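Local coordinates for protein 3-carboxy-cis,cis-muconate cycloisomerase (Acinetobacter calcoaceticus, PDB 1Q5N) that is a cycloisomerase of the largely helical fumarase/aspartase (lyase) superfamily that assembles as a tetramer, at residues Ala140-Met152 and Pro163-Ser175. Sequence-based numbering, arbitrary orientation.
Sequences ALSQAQTYRHQVM and PITLGHKLARWAS
Leu-166 sets CG anti to its backbone N (chi1 169°), while Tyr-147 holds its ring beside its own N (chi1 -61°); the two side chains therefore run side by side, and methyl CD2 of Leu-166 sits over one ring face, 4.2 Å from the centroid, in a CH-pi contact. A small hydroxyl residue suits position 165, the N-cap of helix 166-191: Thr-165 OG1 accepts from His-168 N and donates to Arg-148 O at 3.0 Å, approaching from above that carbonyl's plane. Gly-167, lacking a side chain, lets the turn 147-150 come close: its CA is 3.9 Å from Arg-148 CA, and its N hydrogen-bonds Tyr-147 O from the face opposite Gln-150 N. Leu-166 N makes a straighter bond to Gln-150 O (2.9 Å). Small residues likewise let the axes of helix segments 140-146 and 166-175, nearly antiparallel, approach to 7.7 Å, with Ala-144 CB 3.7 Å from Leu-170 CB. Beyond the turn, Met-152 and Ile-164 form a hydrogen-bonded antiparallel pair; flexible Met-152 lays SD 3.7 Å from Leu-166 CA and its methyl CE against Lys-169 CE, whose NZ pairs with Glu-318 of the second subunit. Arg-148 points away, its guanidinium held by Gln-439 and a salt bridge to Asp-443. Carbonyls of the turn thus meet N-H groups and the Thr-165 hydroxyl at the next helix's start, satisfying polar atoms where helix 110-146 gives way to the sheet.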
ATOM      1  N   ALA A 140     -15.095  24.710 -12.637  1.00 34.72           N
ATOM      2  CA  ALA A 140     -13.787  25.298 -12.366  1.00 34.21           C
ATOM      3  C   ALA A 140     -13.442  26.329 -13.445  1.00 34.73           C
ATOM      4  O   ALA A 140     -12.864  27.366 -13.130  1.00 34.35           O
ATOM      5  CB  ALA A 140     -12.690  24.229 -12.291  1.00 29.77           C
ATOM      6  N   LEU A 141     -13.785  26.053 -14.709  1.00 34.97           N
ATOM      7  CA  LEU A 141     -13.467  27.006 -15.775  1.00 35.72           C
ATOM      8  C   LEU A 141     -14.215  28.330 -15.524  1.00 35.78           C
ATOM      9  O   LEU A 141     -13.656  29.391 -15.645  1.00 36.12           O
ATOM     10  CB  LEU A 141     -13.874  26.472 -17.141  1.00 36.26           C
ATOM     11  CG  LEU A 141     -13.143  25.306 -17.805  1.00 38.07           C
ATOM     12  CD1 LEU A 141     -14.047  24.779 -18.934  1.00 38.56           C
ATOM     13  CD2 LEU A 141     -11.782  25.737 -18.335  1.00 37.65           C
ATOM     14  N   SER A 142     -15.479  28.254 -15.158  1.00 36.15           N
ATOM     15  CA  SER A 142     -16.271  29.445 -14.921  1.00 37.40           C
ATOM     16  C   SER A 142     -15.735  30.304 -13.743  1.00 37.19           C
ATOM     17  O   SER A 142     -15.656  31.529 -13.847  1.00 36.96           O
ATOM     18  CB  SER A 142     -17.713  29.010 -14.697  1.00 36.95           C
ATOM     19  OG  SER A 142     -18.396  29.980 -13.940  1.00 44.82           O
ATOM     20  N   GLN A 143     -15.335  29.653 -12.644  1.00 37.07           N
ATOM     21  CA  GLN A 143     -14.798  30.351 -11.483  1.00 35.23           C
ATOM     22  C   GLN A 143     -13.431  30.885 -11.812  1.00 34.30           C
ATOM     23  O   GLN A 143     -13.047  31.938 -11.335  1.00 33.59           O
ATOM     24  CB  GLN A 143     -14.712  29.386 -10.295  1.00 35.49           C
ATOM     25  CG  GLN A 143     -16.081  28.900  -9.902  1.00 34.81           C
ATOM     26  CD  GLN A 143     -16.790  29.860  -8.959  1.00 37.25           C
ATOM     27  OE1 GLN A 143     -16.844  31.080  -9.200  1.00 35.80           O
ATOM     28  NE2 GLN A 143     -17.339  29.311  -7.869  1.00 34.03           N
ATOM     29  N   ALA A 144     -12.681  30.171 -12.635  1.00 34.53           N
ATOM     30  CA  ALA A 144     -11.350  30.651 -12.981  1.00 36.11           C
ATOM     31  C   ALA A 144     -11.434  32.009 -13.656  1.00 38.60           C
ATOM     32  O   ALA A 144     -10.581  32.889 -13.451  1.00 38.70           O
ATOM     33  CB  ALA A 144     -10.636  29.659 -13.909  1.00 35.69           C
ATOM     34  N   GLN A 145     -12.452  32.150 -14.500  1.00 39.46           N
ATOM     35  CA  GLN A 145     -12.730  33.371 -15.262  1.00 41.77           C
ATOM     36  C   GLN A 145     -13.190  34.490 -14.304  1.00 38.92           C
ATOM     37  O   GLN A 145     -12.708  35.603 -14.372  1.00 37.87           O
ATOM     38  CB  GLN A 145     -13.832  33.041 -16.291  1.00 46.96           C
ATOM     39  CG  GLN A 145     -14.237  34.099 -17.298  1.00 55.08           C
ATOM     40  CD  GLN A 145     -14.907  33.438 -18.542  1.00 60.74           C
ATOM     41  OE1 GLN A 145     -15.945  32.737 -18.434  1.00 62.65           O
ATOM     42  NE2 GLN A 145     -14.294  33.638 -19.717  1.00 62.50           N
ATOM     43  N   THR A 146     -14.120  34.172 -13.415  1.00 36.72           N
ATOM     44  CA  THR A 146     -14.617  35.134 -12.462  1.00 35.54           C
ATOM     45  C   THR A 146     -13.508  35.752 -11.581  1.00 35.52           C
ATOM     46  O   THR A 146     -13.556  36.949 -11.252  1.00 36.41           O
ATOM     47  CB  THR A 146     -15.653  34.481 -11.548  1.00 35.85           C
ATOM     48  OG1 THR A 146     -16.716  33.957 -12.326  1.00 36.94           O
ATOM     49  CG2 THR A 146     -16.250  35.472 -10.621  1.00 36.75           C
ATOM     50  N   TYR A 147     -12.484  34.962 -11.246  1.00 33.05           N
ATOM     51  CA  TYR A 147     -11.424  35.410 -10.335  1.00 30.38           C
ATOM     52  C   TYR A 147     -10.050  35.450 -10.940  1.00 30.58           C
ATOM     53  O   TYR A 147      -9.047  35.403 -10.212  1.00 30.69           O
ATOM     54  CB  TYR A 147     -11.389  34.479  -9.111  1.00 31.97           C
ATOM     55  CG  TYR A 147     -12.666  34.477  -8.312  1.00 33.58           C
ATOM     56  CD1 TYR A 147     -13.008  35.570  -7.500  1.00 36.94           C
ATOM     57  CD2 TYR A 147     -13.539  33.397  -8.350  1.00 35.08           C
ATOM     58  CE1 TYR A 147     -14.196  35.582  -6.735  1.00 35.37           C
ATOM     59  CE2 TYR A 147     -14.739  33.400  -7.588  1.00 34.65           C
ATOM     60  CZ  TYR A 147     -15.044  34.499  -6.792  1.00 36.60           C
ATOM     61  OH  TYR A 147     -16.206  34.524  -6.056  1.00 37.77           O
ATOM     62  N   ARG A 148      -9.969  35.539 -12.259  1.00 30.74           N
ATOM     63  CA  ARG A 148      -8.652  35.555 -12.865  1.00 31.93           C
ATOM     64  C   ARG A 148      -7.791  36.742 -12.413  1.00 31.97           C
ATOM     65  O   ARG A 148      -6.576  36.719 -12.552  1.00 31.05           O
ATOM     66  CB  ARG A 148      -8.780  35.516 -14.394  1.00 33.48           C
ATOM     67  CG  ARG A 148      -9.583  36.662 -15.060  1.00 38.16           C
ATOM     68  CD  ARG A 148      -8.843  37.029 -16.341  1.00 38.70           C
ATOM     69  NE  ARG A 148      -9.299  36.238 -17.455  1.00 38.29           N
ATOM     70  CZ  ARG A 148      -8.540  35.730 -18.433  1.00 38.89           C
ATOM     71  NH1 ARG A 148      -7.216  35.874 -18.509  1.00 36.41           N
ATOM     72  NH2 ARG A 148      -9.158  35.085 -19.404  1.00 41.83           N
ATOM     73  N   HIS A 149      -8.434  37.777 -11.891  1.00 31.44           N
ATOM     74  CA  HIS A 149      -7.725  38.969 -11.424  1.00 34.42           C
ATOM     75  C   HIS A 149      -7.699  39.092  -9.894  1.00 34.19           C
ATOM     76  O   HIS A 149      -7.187  40.086  -9.366  1.00 35.70           O
ATOM     77  CB  HIS A 149      -8.344  40.274 -12.027  1.00 33.72           C
ATOM     78  CG  HIS A 149      -8.200  40.374 -13.518  1.00 34.84           C
ATOM     79  ND1 HIS A 149      -9.283  40.415 -14.375  1.00 33.91           N
ATOM     80  CD2 HIS A 149      -7.089  40.306 -14.308  1.00 34.45           C
ATOM     81  CE1 HIS A 149      -8.854  40.356 -15.629  1.00 34.55           C
ATOM     82  NE2 HIS A 149      -7.529  40.285 -15.611  1.00 37.18           N
ATOM     83  N   GLN A 150      -8.252  38.115  -9.179  1.00 33.50           N
ATOM     84  CA  GLN A 150      -8.240  38.184  -7.732  1.00 32.41           C
ATOM     85  C   GLN A 150      -6.825  37.803  -7.240  1.00 34.65           C
ATOM     86  O   GLN A 150      -6.465  36.602  -7.173  1.00 34.22           O
ATOM     87  CB  GLN A 150      -9.263  37.230  -7.160  1.00 33.10           C
ATOM     88  CG  GLN A 150      -9.206  37.178  -5.662  1.00 35.85           C
ATOM     89  CD  GLN A 150      -9.371  38.595  -5.047  1.00 41.14           C
ATOM     90  OE1 GLN A 150     -10.429  39.227  -5.201  1.00 40.43           O
ATOM     91  NE2 GLN A 150      -8.301  39.102  -4.358  1.00 40.26           N
ATOM     92  N   VAL A 151      -6.017  38.817  -6.919  1.00 33.45           N
ATOM     93  CA  VAL A 151      -4.663  38.587  -6.424  1.00 35.63           C
ATOM     94  C   VAL A 151      -4.596  37.932  -5.011  1.00 34.15           C
ATOM     95  O   VAL A 151      -5.420  38.222  -4.137  1.00 32.78           O
ATOM     96  CB  VAL A 151      -3.877  39.923  -6.403  1.00 38.37           C
ATOM     97  CG1 VAL A 151      -2.545  39.695  -5.774  1.00 40.86           C
ATOM     98  CG2 VAL A 151      -3.659  40.427  -7.839  1.00 37.87           C
ATOM     99  N   MET A 152      -3.628  37.039  -4.802  1.00 33.28           N
ATOM    100  CA  MET A 152      -3.458  36.376  -3.487  1.00 33.45           C
ATOM    101  C   MET A 152      -2.039  35.838  -3.443  1.00 33.01           C
ATOM    102  O   MET A 152      -1.348  35.847  -4.461  1.00 34.35           O
ATOM    103  CB  MET A 152      -4.436  35.218  -3.315  1.00 31.19           C
ATOM    104  CG  MET A 152      -4.196  34.146  -4.367  1.00 34.05           C
ATOM    105  SD  MET A 152      -5.247  32.704  -4.156  1.00 35.02           S
ATOM    106  CE  MET A 152      -4.407  31.939  -2.676  1.00 32.98           C
ATOM    107  N   PRO A 163       3.130  36.783  -5.562  1.00 33.05           N
ATOM    108  CA  PRO A 163       1.681  36.835  -5.831  1.00 31.09           C
ATOM    109  C   PRO A 163       1.271  35.921  -6.974  1.00 29.24           C
ATOM    110  O   PRO A 163       2.072  35.673  -7.867  1.00 28.28           O
ATOM    111  CB  PRO A 163       1.440  38.301  -6.254  1.00 31.16           C
ATOM    112  CG  PRO A 163       2.716  39.026  -5.861  1.00 32.91           C
ATOM    113  CD  PRO A 163       3.799  37.998  -6.067  1.00 32.15           C
ATOM    114  N   ILE A 164       0.034  35.428  -6.930  1.00 28.08           N
ATOM    115  CA  ILE A 164      -0.571  34.674  -8.076  1.00 29.81           C
ATOM    116  C   ILE A 164      -2.021  35.195  -8.072  1.00 29.45           C
ATOM    117  O   ILE A 164      -2.285  36.222  -7.427  1.00 31.00           O
ATOM    118  CB  ILE A 164      -0.600  33.097  -7.870  1.00 28.65           C
ATOM    119  CG1 ILE A 164      -1.405  32.737  -6.594  1.00 29.17           C
ATOM    120  CG2 ILE A 164       0.820  32.573  -7.778  1.00 26.70           C
ATOM    121  CD1 ILE A 164      -1.740  31.245  -6.474  1.00 30.88           C
ATOM    122  N   THR A 165      -2.946  34.563  -8.808  1.00 28.99           N
ATOM    123  CA  THR A 165      -4.363  34.960  -8.697  1.00 28.53           C
ATOM    124  C   THR A 165      -5.126  33.669  -8.389  1.00 30.10           C
ATOM    125  O   THR A 165      -4.674  32.567  -8.720  1.00 29.80           O
ATOM    126  CB  THR A 165      -4.967  35.602  -9.981  1.00 29.42           C
ATOM    127  OG1 THR A 165      -5.046  34.615 -11.013  1.00 28.51           O
ATOM    128  CG2 THR A 165      -4.099  36.813 -10.469  1.00 28.05           C
ATOM    129  N   LEU A 166      -6.263  33.799  -7.725  1.00 29.94           N
ATOM    130  CA  LEU A 166      -7.059  32.653  -7.398  1.00 30.34           C
ATOM    131  C   LEU A 166      -7.436  31.969  -8.704  1.00 31.93           C
ATOM    132  O   LEU A 166      -7.468  30.748  -8.791  1.00 32.29           O
ATOM    133  CB  LEU A 166      -8.304  33.095  -6.655  1.00 26.82           C
ATOM    134  CG  LEU A 166      -9.359  32.002  -6.491  1.00 30.80           C
ATOM    135  CD1 LEU A 166      -8.720  30.860  -5.733  1.00 29.41           C
ATOM    136  CD2 LEU A 166     -10.612  32.511  -5.724  1.00 26.24           C
ATOM    137  N   GLY A 167      -7.705  32.769  -9.732  1.00 32.94           N
ATOM    138  CA  GLY A 167      -8.073  32.208 -11.018  1.00 31.50           C
ATOM    139  C   GLY A 167      -6.982  31.286 -11.535  1.00 31.71           C
ATOM    140  O   GLY A 167      -7.268  30.320 -12.244  1.00 32.03           O
ATOM    141  N   HIS A 168      -5.718  31.575 -11.239  1.00 30.78           N
ATOM    142  CA  HIS A 168      -4.688  30.669 -11.733  1.00 30.11           C
ATOM    143  C   HIS A 168      -4.785  29.245 -11.035  1.00 31.58           C
ATOM    144  O   HIS A 168      -4.639  28.231 -11.701  1.00 30.17           O
ATOM    145  CB  HIS A 168      -3.323  31.267 -11.526  1.00 29.58           C
ATOM    146  CG  HIS A 168      -2.246  30.536 -12.262  1.00 29.49           C
ATOM    147  ND1 HIS A 168      -1.043  30.222 -11.684  1.00 28.23           N
ATOM    148  CD2 HIS A 168      -2.173  30.115 -13.549  1.00 29.00           C
ATOM    149  CE1 HIS A 168      -0.263  29.642 -12.582  1.00 30.40           C
ATOM    150  NE2 HIS A 168      -0.925  29.564 -13.724  1.00 29.24           N
ATOM    151  N   LYS A 169      -5.020  29.188  -9.718  1.00 29.60           N
ATOM    152  CA  LYS A 169      -5.209  27.896  -9.058  1.00 30.28           C
ATOM    153  C   LYS A 169      -6.396  27.166  -9.723  1.00 31.62           C
ATOM    154  O   LYS A 169      -6.314  25.966 -10.028  1.00 30.54           O
ATOM    155  CB  LYS A 169      -5.557  28.074  -7.570  1.00 30.10           C
ATOM    156  CG  LYS A 169      -4.438  28.499  -6.656  1.00 29.98           C
ATOM    157  CD  LYS A 169      -4.957  28.484  -5.234  1.00 32.18           C
ATOM    158  CE  LYS A 169      -3.835  28.555  -4.204  1.00 32.15           C
ATOM    159  NZ  LYS A 169      -2.908  27.383  -4.194  1.00 30.69           N
ATOM    160  N   LEU A 170      -7.494  27.900  -9.954  1.00 31.89           N
ATOM    161  CA  LEU A 170      -8.688  27.319 -10.570  1.00 33.21           C
ATOM    162  C   LEU A 170      -8.419  26.814 -11.999  1.00 34.20           C
ATOM    163  O   LEU A 170      -8.934  25.743 -12.395  1.00 33.43           O
ATOM    164  CB  LEU A 170      -9.845  28.327 -10.566  1.00 33.42           C
ATOM    165  CG  LEU A 170     -10.393  28.550  -9.141  1.00 34.64           C
ATOM    166  CD1 LEU A 170     -11.230  29.846  -9.053  1.00 35.09           C
ATOM    167  CD2 LEU A 170     -11.240  27.365  -8.797  1.00 34.48           C
ATOM    168  N   ALA A 171      -7.596  27.547 -12.757  1.00 31.22           N
ATOM    169  CA  ALA A 171      -7.294  27.100 -14.114  1.00 31.86           C
ATOM    170  C   ALA A 171      -6.453  25.811 -14.055  1.00 33.16           C
ATOM    171  O   ALA A 171      -6.646  24.893 -14.869  1.00 33.40           O
ATOM    172  CB  ALA A 171      -6.556  28.210 -14.903  1.00 30.05           C
ATOM    173  N   ARG A 172      -5.517  25.754 -13.101  1.00 32.19           N
ATOM    174  CA  ARG A 172      -4.677  24.573 -12.926  1.00 32.00           C
ATOM    175  C   ARG A 172      -5.585  23.326 -12.624  1.00 31.77           C
ATOM    176  O   ARG A 172      -5.399  22.252 -13.205  1.00 32.54           O
ATOM    177  CB  ARG A 172      -3.659  24.818 -11.794  1.00 28.66           C
ATOM    178  CG  ARG A 172      -2.444  25.639 -12.220  1.00 28.38           C
ATOM    179  CD  ARG A 172      -1.734  26.265 -10.995  1.00 28.58           C
ATOM    180  NE  ARG A 172      -1.439  25.267  -9.950  1.00 28.89           N
ATOM    181  CZ  ARG A 172      -1.197  25.570  -8.678  1.00 30.34           C
ATOM    182  NH1 ARG A 172      -1.199  26.836  -8.296  1.00 28.68           N
ATOM    183  NH2 ARG A 172      -0.994  24.605  -7.776  1.00 29.08           N
ATOM    184  N   TRP A 173      -6.585  23.500 -11.761  1.00 31.49           N
ATOM    185  CA  TRP A 173      -7.486  22.410 -11.430  1.00 32.24           C
ATOM    186  C   TRP A 173      -8.364  21.993 -12.623  1.00 31.96           C
ATOM    187  O   TRP A 173      -8.632  20.778 -12.853  1.00 33.00           O
ATOM    188  CB  TRP A 173      -8.367  22.785 -10.220  1.00 30.47           C
ATOM    189  CG  TRP A 173      -7.571  23.129  -9.018  1.00 33.44           C
ATOM    190  CD1 TRP A 173      -6.268  22.782  -8.773  1.00 34.68           C
ATOM    191  CD2 TRP A 173      -8.025  23.816  -7.847  1.00 32.13           C
ATOM    192  NE1 TRP A 173      -5.901  23.201  -7.530  1.00 35.59           N
ATOM    193  CE2 TRP A 173      -6.956  23.842  -6.941  1.00 32.42           C
ATOM    194  CE3 TRP A 173      -9.244  24.407  -7.483  1.00 34.27           C
ATOM    195  CZ2 TRP A 173      -7.044  24.442  -5.682  1.00 34.77           C
ATOM    196  CZ3 TRP A 173      -9.346  25.009  -6.210  1.00 36.19           C
ATOM    197  CH2 TRP A 173      -8.248  25.016  -5.329  1.00 35.19           C
ATOM    198  N   ALA A 174      -8.808  22.997 -13.377  1.00 32.25           N
ATOM    199  CA  ALA A 174      -9.649  22.769 -14.537  1.00 31.02           C
ATOM    200  C   ALA A 174      -8.894  21.917 -15.543  1.00 30.55           C
ATOM    201  O   ALA A 174      -9.387  20.905 -16.021  1.00 30.70           O
ATOM    202  CB  ALA A 174     -10.067  24.118 -15.180  1.00 31.47           C
ATOM    203  N   SER A 175      -7.691  22.335 -15.875  1.00 29.72           N
ATOM    204  CA  SER A 175      -6.905  21.594 -16.850  1.00 29.33           C
ATOM    205  C   SER A 175      -6.657  20.128 -16.362  1.00 30.69           C
ATOM    206  O   SER A 175      -6.578  19.204 -17.178  1.00 31.34           O
ATOM    207  CB  SER A 175      -5.586  22.359 -17.085  1.00 28.97           C
ATOM    208  OG  SER A 175      -4.786  21.762 -18.075  1.00 31.79           O
TER